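Local coordinates for protein arginase 1, mitochondrial (Arabidopsis thaliana, PDB 6VSU) that hydrolyses L-arginine to L-ornithine and urea, and agmatine to putrescine and urea, using two manganese ions per subunit of a homohexamer, at residues 21-24 with 25-28; 27-30 with 31-34; 204-207 with 208-212; 267-270 with 271-275. All blocks are in the same frame, centred on the assembly; numbering follows the deposited sequence.

Contact 1 of 4, residues 21-24 with 25-28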
ATOM      1  N   THR E  21      13.077 -25.741  29.306  1.00 25.73           N
ATOM      2  CA  THR E  21      12.204 -26.886  29.661  1.00 26.94           C
ATOM      3  C   THR E  21      11.061 -26.940  28.651  1.00 26.92           C
ATOM      4  O   THR E  21      10.764 -28.002  28.173  1.00 28.38           O
ATOM      5  CB  THR E  21      11.726 -26.792  31.111  1.00 27.74           C
ATOM      6  OG1 THR E  21      12.908 -26.964  31.888  1.00 29.26           O
ATOM      7  CG2 THR E  21      10.736 -27.859  31.469  1.00 28.88           C
ATOM      8  N   LEU E  22      10.490 -25.810  28.281  1.00 27.50           N
ATOM      9  CA  LEU E  22       9.320 -25.776  27.384  1.00 28.53           C
ATOM     10  C   LEU E  22       9.724 -26.275  25.978  1.00 27.93           C
ATOM     11  O   LEU E  22       8.921 -27.047  25.364  1.00 28.22           O
ATOM     12  CB  LEU E  22       8.797 -24.341  27.337  1.00 29.06           C
ATOM     13  CG  LEU E  22       7.592 -24.090  26.433  1.00 30.26           C
ATOM     14  CD1 LEU E  22       6.496 -25.122  26.652  1.00 30.79           C
ATOM     15  CD2 LEU E  22       6.987 -22.720  26.718  1.00 32.48           C
ATOM     16  N   ILE E  23      10.879 -25.835  25.461  1.00 26.27           N
ATOM     17  CA  ILE E  23      11.401 -26.327  24.156  1.00 26.15           C
ATOM     18  C   ILE E  23      11.672 -27.825  24.316  1.00 25.46           C
ATOM     19  O   ILE E  23      11.359 -28.591  23.405  1.00 23.24           O
ATOM     20  CB  ILE E  23      12.676 -25.577  23.747  1.00 27.81           C
ATOM     21  CG1 ILE E  23      12.455 -24.063  23.649  1.00 30.15           C
ATOM     22  CG2 ILE E  23      13.259 -26.138  22.464  1.00 28.09           C
ATOM     23  CD1 ILE E  23      11.498 -23.671  22.562  1.00 32.24           C
ATOM     24  N   ARG E  24      12.271 -28.238  25.429  1.00 26.09           N
ATOM     25  CA  ARG E  24      12.621 -29.675  25.560  1.00 27.95           C
ATOM     26  C   ARG E  24      11.358 -30.536  25.487  1.00 27.01           C
ATOM     27  O   ARG E  24      11.378 -31.517  24.763  1.00 27.01           O
ATOM     28  CB  ARG E  24      13.392 -29.940  26.855  1.00 31.09           C
ATOM     29  CG  ARG E  24      13.560 -31.418  27.169  1.00 34.80           C
ATOM     30  CD  ARG E  24      14.521 -31.744  28.294  1.00 41.65           C
ATOM     31  NE  ARG E  24      14.970 -30.589  29.044  1.00 46.48           N
ATOM     32  CZ  ARG E  24      14.375 -30.093  30.115  1.00 47.82           C
ATOM     33  NH1 ARG E  24      13.282 -30.657  30.591  1.00 46.79           N
ATOM     34  NH2 ARG E  24      14.882 -29.027  30.697  1.00 49.18           N
ATOM     35  N   GLU E  25      10.278 -30.114  26.136  1.00 26.83           N
ATOM     36  CA  GLU E  25       9.049 -30.946  26.187  1.00 27.48           C
ATOM     37  C   GLU E  25       8.391 -30.969  24.802  1.00 26.66           C
ATOM     38  O   GLU E  25       7.844 -31.974  24.447  1.00 26.54           O
ATOM     39  CB  GLU E  25       8.093 -30.442  27.258  1.00 29.09           C
ATOM     40  CG  GLU E  25       8.661 -30.437  28.651  1.00 30.54           C
ATOM     41  CD  GLU E  25       8.857 -31.806  29.297  1.00 33.29           C
ATOM     42  OE1 GLU E  25       8.556 -32.879  28.698  1.00 32.44           O
ATOM     43  OE2 GLU E  25       9.366 -31.782  30.400  1.00 37.27           O
ATOM     44  N   ARG E  26       8.389 -29.838  24.093  1.00 26.78           N
ATOM     45  CA  ARG E  26       7.797 -29.788  22.729  1.00 27.06           C
ATOM     46  C   ARG E  26       8.605 -30.691  21.786  1.00 26.04           C
ATOM     47  O   ARG E  26       7.988 -31.466  21.052  1.00 26.50           O
ATOM     48  CB  ARG E  26       7.695 -28.342  22.231  1.00 29.25           C
ATOM     49  CG  ARG E  26       6.833 -27.441  23.105  1.00 31.42           C
ATOM     50  CD  ARG E  26       6.292 -26.207  22.411  1.00 34.07           C
ATOM     51  NE  ARG E  26       7.322 -25.311  21.914  1.00 34.23           N
ATOM     52  CZ  ARG E  26       7.492 -24.055  22.301  1.00 35.29           C
ATOM     53  NH1 ARG E  26       6.684 -23.514  23.190  1.00 36.81           N
ATOM     54  NH2 ARG E  26       8.467 -23.335  21.787  1.00 36.77           N
ATOM     55  N   ALA E  27       9.935 -30.636  21.880  1.00 25.15           N
ATOM     56  CA  ALA E  27      10.853 -31.443  21.053  1.00 25.22           C
ATOM     57  C   ALA E  27      10.627 -32.924  21.364  1.00 26.27           C
ATOM     58  O   ALA E  27      10.617 -33.742  20.431  1.00 26.76           O
ATOM     59  CB  ALA E  27      12.286 -31.030  21.246  1.00 25.03           C
ATOM     60  N   LYS E  28      10.399 -33.270  22.610  1.00 27.46           N
ATOM     61  CA  LYS E  28      10.227 -34.691  22.997  1.00 29.65           C
ATOM     62  C   LYS E  28       8.991 -35.281  22.288  1.00 29.12           C
ATOM     63  O   LYS E  28       9.091 -36.365  21.758  1.00 28.31           O
ATOM     64  CB  LYS E  28      10.142 -34.828  24.515  1.00 32.54           C
ATOM     65  CG  LYS E  28       9.758 -36.230  24.990  1.00 36.60           C
ATOM     66  CD  LYS E  28      10.268 -36.576  26.370  1.00 39.49           C
ATOM     67  CE  LYS E  28       9.352 -37.436  27.208  1.00 43.79           C
ATOM     68  NZ  LYS E  28       8.756 -38.577  26.480  1.00 45.38           N
TER

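Contact 2 of 4, residues 27-30 with 31-34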
ATOM      1  N   ALA E  27       9.935 -30.636  21.880  1.00 25.15           N
ATOM      2  CA  ALA E  27      10.853 -31.443  21.053  1.00 25.22           C
ATOM      3  C   ALA E  27      10.627 -32.924  21.364  1.00 26.27           C
ATOM      4  O   ALA E  27      10.617 -33.742  20.431  1.00 26.76           O
ATOM      5  CB  ALA E  27      12.286 -31.030  21.246  1.00 25.03           C
ATOM      6  N   LYS E  28      10.399 -33.270  22.610  1.00 27.46           N
ATOM      7  CA  LYS E  28      10.227 -34.691  22.997  1.00 29.65           C
ATOM      8  C   LYS E  28       8.991 -35.281  22.288  1.00 29.12           C
ATOM      9  O   LYS E  28       9.091 -36.365  21.758  1.00 28.31           O
ATOM     10  CB  LYS E  28      10.142 -34.828  24.515  1.00 32.54           C
ATOM     11  CG  LYS E  28       9.758 -36.230  24.990  1.00 36.60           C
ATOM     12  CD  LYS E  28      10.268 -36.576  26.370  1.00 39.49           C
ATOM     13  CE  LYS E  28       9.352 -37.436  27.208  1.00 43.79           C
ATOM     14  NZ  LYS E  28       8.756 -38.577  26.480  1.00 45.38           N
ATOM     15  N   LEU E  29       7.867 -34.576  22.247  1.00 29.39           N
ATOM     16  CA  LEU E  29       6.639 -35.038  21.531  1.00 29.45           C
ATOM     17  C   LEU E  29       6.920 -35.194  20.031  1.00 27.82           C
ATOM     18  O   LEU E  29       6.377 -36.131  19.421  1.00 27.10           O
ATOM     19  CB  LEU E  29       5.519 -34.019  21.763  1.00 31.04           C
ATOM     20  CG  LEU E  29       5.096 -33.832  23.219  1.00 32.70           C
ATOM     21  CD1 LEU E  29       3.799 -33.058  23.303  1.00 34.61           C
ATOM     22  CD2 LEU E  29       4.916 -35.174  23.892  1.00 35.03           C
ATOM     23  N   LYS E  30       7.715 -34.281  19.443  1.00 26.04           N
ATOM     24  CA  LYS E  30       7.958 -34.296  17.989  1.00 25.23           C
ATOM     25  C   LYS E  30       8.858 -35.489  17.666  1.00 25.36           C
ATOM     26  O   LYS E  30       8.519 -36.197  16.690  1.00 25.48           O
ATOM     27  CB  LYS E  30       8.467 -32.948  17.507  1.00 24.79           C
ATOM     28  CG  LYS E  30       7.489 -31.781  17.587  1.00 25.26           C
ATOM     29  CD  LYS E  30       6.050 -32.081  17.327  1.00 26.99           C
ATOM     30  CE  LYS E  30       5.224 -30.830  17.536  1.00 28.84           C
ATOM     31  NZ  LYS E  30       3.861 -30.977  16.993  1.00 31.67           N
ATOM     32  N   GLY E  31       9.886 -35.756  18.493  1.00 24.56           N
ATOM     33  CA  GLY E  31      10.787 -36.891  18.299  1.00 24.68           C
ATOM     34  C   GLY E  31      10.015 -38.184  18.413  1.00 25.92           C
ATOM     35  O   GLY E  31      10.255 -39.067  17.615  1.00 26.83           O
ATOM     36  N   GLU E  32       9.145 -38.315  19.413  1.00 26.71           N
ATOM     37  CA  GLU E  32       8.331 -39.530  19.640  1.00 28.89           C
ATOM     38  C   GLU E  32       7.389 -39.735  18.463  1.00 28.88           C
ATOM     39  O   GLU E  32       7.326 -40.856  17.943  1.00 31.55           O
ATOM     40  CB  GLU E  32       7.577 -39.453  20.964  1.00 30.83           C
ATOM     41  CG  GLU E  32       8.513 -39.482  22.144  1.00 32.03           C
ATOM     42  CD  GLU E  32       7.779 -39.336  23.460  1.00 35.27           C
ATOM     43  OE1 GLU E  32       8.405 -39.586  24.492  1.00 35.42           O
ATOM     44  OE2 GLU E  32       6.562 -38.955  23.424  1.00 38.49           O
ATOM     45  N   LEU E  33       6.731 -38.697  17.990  1.00 27.69           N
ATOM     46  CA  LEU E  33       5.879 -38.858  16.790  1.00 28.38           C
ATOM     47  C   LEU E  33       6.706 -39.375  15.609  1.00 27.60           C
ATOM     48  O   LEU E  33       6.311 -40.362  14.958  1.00 28.34           O
ATOM     49  CB  LEU E  33       5.218 -37.523  16.486  1.00 28.57           C
ATOM     50  CG  LEU E  33       4.374 -37.434  15.214  1.00 30.50           C
ATOM     51  CD1 LEU E  33       3.306 -38.527  15.143  1.00 32.75           C
ATOM     52  CD2 LEU E  33       3.700 -36.051  15.182  1.00 31.60           C
ATOM     53  N   VAL E  34       7.827 -38.737  15.320  1.00 26.13           N
ATOM     54  CA  VAL E  34       8.657 -39.160  14.162  1.00 25.76           C
ATOM     55  C   VAL E  34       9.061 -40.617  14.330  1.00 26.52           C
ATOM     56  O   VAL E  34       8.987 -41.354  13.343  1.00 27.07           O
ATOM     57  CB  VAL E  34       9.881 -38.272  13.969  1.00 25.07           C
ATOM     58  CG1 VAL E  34      10.797 -38.877  12.928  1.00 25.53           C
ATOM     59  CG2 VAL E  34       9.448 -36.869  13.563  1.00 25.27           C
TER

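Contact 3 of 4, residues 204-207 with 208-212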
ATOM      1  N   ILE E 204      29.784  -5.066  -0.007  1.00 23.93           N
ATOM      2  CA  ILE E 204      30.997  -5.461   0.740  1.00 24.49           C
ATOM      3  C   ILE E 204      32.009  -4.340   0.588  1.00 25.95           C
ATOM      4  O   ILE E 204      32.024  -3.637  -0.474  1.00 25.73           O
ATOM      5  CB  ILE E 204      31.494  -6.828   0.225  1.00 25.04           C
ATOM      6  CG1 ILE E 204      32.750  -7.302   0.960  1.00 25.56           C
ATOM      7  CG2 ILE E 204      31.736  -6.821  -1.269  1.00 25.93           C
ATOM      8  CD1 ILE E 204      33.046  -8.747   0.708  1.00 25.58           C
ATOM      9  N   ASN E 205      32.803  -4.148   1.622  1.00 26.78           N
ATOM     10  CA  ASN E 205      33.835  -3.089   1.606  1.00 29.55           C
ATOM     11  C   ASN E 205      35.189  -3.725   1.885  1.00 31.46           C
ATOM     12  O   ASN E 205      35.230  -4.937   2.046  1.00 30.83           O
ATOM     13  CB  ASN E 205      33.476  -1.979   2.582  1.00 29.77           C
ATOM     14  CG  ASN E 205      33.405  -2.395   4.032  1.00 29.73           C
ATOM     15  OD1 ASN E 205      33.611  -3.553   4.422  1.00 30.04           O
ATOM     16  ND2 ASN E 205      33.179  -1.419   4.868  1.00 30.39           N
ATOM     17  N   GLN E 206      36.232  -2.918   1.993  1.00 35.23           N
ATOM     18  CA  GLN E 206      37.602  -3.426   2.178  1.00 38.22           C
ATOM     19  C   GLN E 206      37.643  -4.280   3.447  1.00 37.08           C
ATOM     20  O   GLN E 206      38.170  -5.410   3.311  1.00 35.82           O
ATOM     21  CB  GLN E 206      38.674  -2.344   2.156  1.00 43.03           C
ATOM     22  CG  GLN E 206      40.053  -2.909   1.759  1.00 48.53           C
ATOM     23  CD  GLN E 206      40.072  -3.897   0.589  1.00 51.69           C
ATOM     24  OE1 GLN E 206      39.518  -3.681  -0.498  1.00 52.76           O
ATOM     25  NE2 GLN E 206      40.690  -5.047   0.810  1.00 57.36           N
ATOM     26  N   GLU E 207      37.047  -3.824   4.568  1.00 35.74           N
ATOM     27  CA  GLU E 207      37.001  -4.632   5.819  1.00 35.17           C
ATOM     28  C   GLU E 207      36.401  -6.017   5.515  1.00 31.52           C
ATOM     29  O   GLU E 207      36.954  -6.997   5.941  1.00 31.26           O
ATOM     30  CB  GLU E 207      36.293  -3.942   7.002  1.00 37.05           C
ATOM     31  CG  GLU E 207      36.382  -4.785   8.293  1.00 39.04           C
ATOM     32  CD  GLU E 207      35.785  -4.354   9.643  1.00 40.56           C
ATOM     33  OE1 GLU E 207      35.432  -3.162   9.791  1.00 41.53           O
ATOM     34  OE2 GLU E 207      35.722  -5.237  10.581  1.00 38.89           O
ATOM     35  N   GLY E 208      35.331  -6.121   4.762  1.00 29.15           N
ATOM     36  CA  GLY E 208      34.749  -7.425   4.436  1.00 27.76           C
ATOM     37  C   GLY E 208      35.708  -8.313   3.636  1.00 27.82           C
ATOM     38  O   GLY E 208      35.671  -9.565   3.870  1.00 26.74           O
ATOM     39  N   ARG E 209      36.390  -7.742   2.634  1.00 27.84           N
ATOM     40  CA  ARG E 209      37.347  -8.493   1.772  1.00 29.04           C
ATOM     41  C   ARG E 209      38.554  -8.965   2.595  1.00 29.98           C
ATOM     42  O   ARG E 209      38.901 -10.139   2.494  1.00 29.68           O
ATOM     43  CB  ARG E 209      37.770  -7.635   0.574  1.00 30.73           C
ATOM     44  CG  ARG E 209      36.630  -7.240  -0.354  1.00 30.81           C
ATOM     45  CD  ARG E 209      37.037  -6.199  -1.380  1.00 33.71           C
ATOM     46  NE  ARG E 209      35.937  -5.734  -2.211  1.00 34.00           N
ATOM     47  CZ  ARG E 209      35.326  -6.490  -3.106  1.00 34.16           C
ATOM     48  NH1 ARG E 209      35.705  -7.741  -3.267  1.00 34.78           N
ATOM     49  NH2 ARG E 209      34.333  -6.008  -3.824  1.00 34.04           N
ATOM     50  N   GLU E 210      39.121  -8.074   3.412  1.00 30.47           N
ATOM     51  CA  GLU E 210      40.247  -8.377   4.333  1.00 32.20           C
ATOM     52  C   GLU E 210      39.887  -9.475   5.345  1.00 29.38           C
ATOM     53  O   GLU E 210      40.659 -10.438   5.485  1.00 28.68           O
ATOM     54  CB  GLU E 210      40.692  -7.132   5.071  1.00 35.57           C
ATOM     55  CG  GLU E 210      41.601  -6.346   4.193  1.00 40.28           C
ATOM     56  CD  GLU E 210      42.835  -7.182   3.834  1.00 44.51           C
ATOM     57  OE1 GLU E 210      43.357  -7.940   4.759  1.00 47.52           O
ATOM     58  OE2 GLU E 210      43.238  -7.127   2.635  1.00 46.16           O
ATOM     59  N   GLN E 211      38.719  -9.369   5.950  1.00 26.70           N
ATOM     60  CA  GLN E 211      38.208 -10.421   6.869  1.00 25.45           C
ATOM     61  C   GLN E 211      38.051 -11.751   6.098  1.00 24.20           C
ATOM     62  O   GLN E 211      38.400 -12.802   6.668  1.00 23.83           O
ATOM     63  CB  GLN E 211      36.906  -9.980   7.579  1.00 23.94           C
ATOM     64  CG  GLN E 211      37.143  -8.914   8.635  1.00 24.79           C
ATOM     65  CD  GLN E 211      37.572  -9.466   9.980  1.00 25.46           C
ATOM     66  OE1 GLN E 211      38.766  -9.596  10.214  1.00 26.68           O
ATOM     67  NE2 GLN E 211      36.613  -9.850  10.843  1.00 24.58           N
ATOM     68  N   GLY E 212      37.552 -11.745   4.863  1.00 23.41           N
ATOM     69  CA  GLY E 212      37.483 -12.990   4.058  1.00 23.71           C
ATOM     70  C   GLY E 212      38.878 -13.637   3.857  1.00 25.51           C
ATOM     71  O   GLY E 212      39.021 -14.836   4.120  1.00 24.75           O
TER
HETATM   72  O   HOH W   1      33.073  -3.487  -2.854  1.00 32.93           O

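Contact 4 of 4, residues 267-270 with 271-275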
ATOM      1  N   GLY E 267      20.167  -6.072  -7.595  1.00 19.39           N
ATOM      2  CA  GLY E 267      21.083  -6.858  -8.427  1.00 19.88           C
ATOM      3  C   GLY E 267      21.337  -8.236  -7.846  1.00 19.52           C
ATOM      4  O   GLY E 267      22.485  -8.656  -7.835  1.00 19.98           O
ATOM      5  N   GLY E 268      20.301  -8.874  -7.307  1.00 18.65           N
ATOM      6  CA  GLY E 268      20.412 -10.129  -6.568  1.00 18.13           C
ATOM      7  C   GLY E 268      19.943 -11.325  -7.378  1.00 18.01           C
ATOM      8  O   GLY E 268      19.736 -11.208  -8.595  1.00 19.06           O
ATOM      9  N   LEU E 269      19.847 -12.451  -6.701  1.00 17.45           N
ATOM     10  CA  LEU E 269      19.470 -13.737  -7.299  1.00 17.75           C
ATOM     11  C   LEU E 269      17.943 -13.750  -7.516  1.00 17.31           C
ATOM     12  O   LEU E 269      17.194 -13.170  -6.733  1.00 16.25           O
ATOM     13  CB  LEU E 269      19.935 -14.873  -6.366  1.00 17.55           C
ATOM     14  CG  LEU E 269      21.449 -15.045  -6.168  1.00 18.36           C
ATOM     15  CD1 LEU E 269      21.763 -15.866  -4.933  1.00 17.99           C
ATOM     16  CD2 LEU E 269      22.088 -15.714  -7.348  1.00 19.73           C
ATOM     17  N   SER E 270      17.489 -14.505  -8.494  1.00 17.42           N
ATOM     18  CA  SER E 270      16.051 -14.822  -8.635  1.00 17.68           C
ATOM     19  C   SER E 270      15.742 -15.963  -7.677  1.00 16.98           C
ATOM     20  O   SER E 270      16.659 -16.571  -7.144  1.00 16.81           O
ATOM     21  CB  SER E 270      15.658 -15.162 -10.096  1.00 18.14           C
ATOM     22  OG  SER E 270      16.103 -16.469 -10.398  1.00 17.42           O
ATOM     23  N   PHE E 271      14.471 -16.199  -7.411  1.00 16.97           N
ATOM     24  CA  PHE E 271      14.063 -17.289  -6.510  1.00 16.18           C
ATOM     25  C   PHE E 271      14.495 -18.570  -7.187  1.00 16.00           C
ATOM     26  O   PHE E 271      14.895 -19.496  -6.475  1.00 15.89           O
ATOM     27  CB  PHE E 271      12.554 -17.296  -6.247  1.00 16.64           C
ATOM     28  CG  PHE E 271      12.206 -18.170  -5.085  1.00 16.28           C
ATOM     29  CD1 PHE E 271      12.290 -17.710  -3.781  1.00 16.95           C
ATOM     30  CD2 PHE E 271      11.856 -19.479  -5.282  1.00 17.68           C
ATOM     31  CE1 PHE E 271      12.047 -18.558  -2.706  1.00 17.00           C
ATOM     32  CE2 PHE E 271      11.655 -20.345  -4.201  1.00 17.91           C
ATOM     33  CZ  PHE E 271      11.727 -19.878  -2.911  1.00 16.80           C
ATOM     34  N   ARG E 272      14.228 -18.676  -8.472  1.00 16.06           N
ATOM     35  CA  ARG E 272      14.614 -19.871  -9.260  1.00 17.04           C
ATOM     36  C   ARG E 272      16.142 -20.073  -9.195  1.00 18.08           C
ATOM     37  O   ARG E 272      16.547 -21.248  -9.134  1.00 18.90           O
ATOM     38  CB  ARG E 272      14.086 -19.810 -10.672  1.00 17.35           C
ATOM     39  CG  ARG E 272      14.303 -21.094 -11.463  1.00 19.01           C
ATOM     40  CD  ARG E 272      13.925 -22.423 -10.784  1.00 19.24           C
ATOM     41  NE  ARG E 272      12.586 -22.320 -10.226  1.00 19.30           N
ATOM     42  CZ  ARG E 272      11.934 -23.198  -9.498  1.00 19.94           C
ATOM     43  NH1 ARG E 272      12.513 -24.323  -9.108  1.00 20.56           N
ATOM     44  NH2 ARG E 272      10.689 -22.926  -9.116  1.00 19.99           N
ATOM     45  N   ASP E 273      16.958 -19.015  -9.236  1.00 18.07           N
ATOM     46  CA  ASP E 273      18.430 -19.124  -9.077  1.00 19.24           C
ATOM     47  C   ASP E 273      18.759 -19.812  -7.741  1.00 18.96           C
ATOM     48  O   ASP E 273      19.550 -20.797  -7.723  1.00 20.15           O
ATOM     49  CB  ASP E 273      19.120 -17.761  -9.094  1.00 19.80           C
ATOM     50  CG  ASP E 273      19.113 -17.016 -10.422  1.00 20.93           C
ATOM     51  OD1 ASP E 273      19.032 -17.678 -11.475  1.00 21.82           O
ATOM     52  OD2 ASP E 273      19.264 -15.753 -10.399  1.00 22.42           O
ATOM     53  N   VAL E 274      18.133 -19.410  -6.651  1.00 18.15           N
ATOM     54  CA  VAL E 274      18.406 -20.021  -5.316  1.00 17.44           C
ATOM     55  C   VAL E 274      18.017 -21.514  -5.312  1.00 17.68           C
ATOM     56  O   VAL E 274      18.773 -22.354  -4.771  1.00 16.40           O
ATOM     57  CB  VAL E 274      17.711 -19.225  -4.205  1.00 16.93           C
ATOM     58  CG1 VAL E 274      17.753 -19.929  -2.856  1.00 16.40           C
ATOM     59  CG2 VAL E 274      18.329 -17.845  -4.103  1.00 17.24           C
ATOM     60  N   LEU E 275      16.873 -21.870  -5.893  1.00 17.87           N
ATOM     61  CA  LEU E 275      16.437 -23.293  -5.907  1.00 17.76           C
ATOM     62  C   LEU E 275      17.335 -24.064  -6.860  1.00 18.02           C
ATOM     63  O   LEU E 275      17.578 -25.221  -6.552  1.00 17.66           O
ATOM     64  CB  LEU E 275      14.959 -23.432  -6.282  1.00 17.82           C
ATOM     65  CG  LEU E 275      13.966 -22.866  -5.263  1.00 17.86           C
ATOM     66  CD1 LEU E 275      12.578 -23.359  -5.634  1.00 19.57           C
ATOM     67  CD2 LEU E 275      14.248 -23.225  -3.814  1.00 17.32           C
TER
HETATM   68  O   HOH W   2      20.674 -13.173 -10.853  1.00 34.22           O

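Contact 1 of 4, residues 21-24 with 25-28
Ile23 O takes the amide hydrogen of Ala27 N at 2.9 Å, an almost straight bond (164°) of the kind that joins each residue of an alpha-helix to the one four places on. Thr21 with Glu25, Leu22 with Arg26 and Arg24 with Lys28 repeat it, leaving the side chains to give each face of the turn its character. On the buried face Arg26 does most of the touching. Its first bond keeps CG beside the backbone N (chi1 -60°), where this methylene lies 3.1 Å from Leu22 O. A further bend at chi3 lays the guanidinium across the two preceding apolar chains. Arg26 NH1 there meets Leu22 CG at 3.4 Å, while Arg26 NH2 comes up to the Ile23 CD1 methyl, so a long arginine suits a place that offers apolar neighbours to its chain and carbonyl oxygens to its end. Two of its nitrogens find partners beyond the turn: Arg26 NE bonds to Val96 O and NH2 to Asp98 O, and NH2 also has a long, weak ion pair with Glu103 of a second subunit. The outer face is held more lightly. Arg24 NH2 makes a weak hydrogen bond, 3.1 Å long, to Thr21 OG1, and that hydroxyl also bonds back to Asp17 O. Arg24 and Glu25 run side by side, their flat ends turned 72° apart and Arg24 NH1 4.1 Å from Glu25 OE2, too far for a salt bridge. Such a division between faces marks an amphipathic helix: helix 7-37 lies against strand 93-98 and helix 111-126 while also meeting another subunit of the hexamer.

Contact 2 of 4, residues 27-30 with 31-34
Lys28 and Glu32 sit one turn apart on the outer side of alpha-helix 7-37, the spacing of the classic i to i+4 ion pair, whereas Ala27, Gly31 and Val34 lie buried on the inner side. Main-chain bonds are common to all sides: Gly31 N bonds to Ala27 O at 2.9 Å, and Glu32, Leu33 and Val34 carry on the same pattern to Lys28, Leu29 and Lys30. The inner side is the tightly packed one, and small or compact apolar residues suit it: Ala27 packs on Val96 and Val34 on Arg91 and Pro130, while Gly31 brings no side chain at all. Outside, the contact is looser and rests on two long polar chains. A salt bridge is modelled between Lys28 NZ and Glu32 OE1, but the two atoms are placed too close together, so its detail is doubtful. Glu32 reaches out from the other end with an extended chain, its CG 3.2 Å from Lys28 O. The subunit interface takes in Leu29, which packs on Gly11 of a second subunit. Lys30 keeps CG beside its backbone N (chi1 -67°), bends at chi2 and then runs extended to a salt bridge with Asp106 of that same subunit, a reach for which a lysine is well suited. On the main chain, Val34 N bonds to Lys30 O at 3.0 Å, and the same oxygen lies 3.3 Å from the Val34 CG2 methyl.

Contact 3 of 4, residues 204-207 with 208-212
Hydrogen bonds between Asn205 and the residues that follow it open helix 206-215. Asn205 is the N-cap: its CG stands between the backbone N and the carbonyl carbon (chi1 63°), which brings OD1 to Gly208 N at 3.1 Å. Arg209 N meets Asn205 O at the same length, in the carbonyl plane, and Glu210 N points at Gln206 O with a nearly straight bond (177°) of 2.8 Å. Apolar contact comes from Ile204. Gly208, bare of a side chain, leaves room for Ile204 CG1, which lies 4.0 Å from Gly208 CA. Another branch, Ile204 CG2, sits over one face of the Arg209 guanidinium, 3.7 Å from NH2 and offset toward the rim. Polar and water-mediated contacts form a third set: the Gln206 side chain crosses that of Arg209 at about a right angle, with the amide and guanidinium planes 25° apart, and Gln206 OE1 lies 3.6 Å from Arg209 CD. A water bridges Arg209 NH2, 3.0 Å away, to Ile204 O. Charge pairing fixes the far end of Arg209, whose NH1 forms a salt bridge with Glu221. Polar side chains near the helix start look to the active site as well: Glu207 OE2 bonds to Asp171 N and Gln211 NE2 to Ile169 O, while Asn205 packs on Asn78 of a third subunit. These bonds are consistent with a second-shell role, steadying the backbone on both sides of Tyr170 in the loop that binds L-ornithine.

Contact 4 of 4, residues 267-270 with 271-275
Ser270 and Asp273 exchange two hydrogen bonds that make a capping box at the start of helix 271-280. Ser270 OG accepts from Asp273 N at 2.9 Å, because the hydroxyl is set between the backbone N and the carbonyl carbon (chi1 76°) and so faces the first turn. In return Asp273 OD2 accepts from Ser270 N, an almost straight bond (174°) that arrives from above the carboxylate plane. A short hydroxyl and a short carboxylate suit these two positions, since each can reach a main-chain N-H that has no helical acceptor. Beside the box, Leu269 CD1 meets Val274 CG2 at 4.0 Å, pairing the residue before the N-cap with the fourth of the helix: a hydrophobic staple. The next shell fixes the carboxylate. A water donates to both Asp273 OD2, 3.0 Å away, and Gly268 O, while Asp273 OD1 forms a salt bridge with Arg229. Further back, the N-H groups of Gly267 and Gly268 both bond to Asp254 OD2, and Gly267 has a positive phi that glycine tolerates easily. The Arg272 side chain leads away from the cap to a salt bridge with Glu82 and a hydrogen bond to Gly267 O of a fourth subunit, linking this first turn to the hexamer. The box thus closes the loop that leaves strand 244-249 and starts the crossover helix to the adjacent parallel strand 285-291, with Leu269 against helix 225-232 and Phe271 and Val274 against helix 303-319.

Overall arrangement
Along the chain the contacts come in numerical order. Contacts 1 and 2 are successive turns of helix 7-37, sharing Ala27 and Lys28, with centres about 9 Å apart; both face the same second subunit. Contact 3 begins helix 206-215, between strands 193-201 and 218-221 at one end of the parallel sheet, and its centre is about 40 Å from that of contact 1, across the chain's centre. Contact 4 begins helix 271-280, farther in along the sheet, about 23 Å from contact 3 between centres. Thus one pair lies on a long helix beside strand 93-98, outermost in this chain's sheet, while two N-caps start helices nearer the manganese site, and all four reach other subunits of the hexamer.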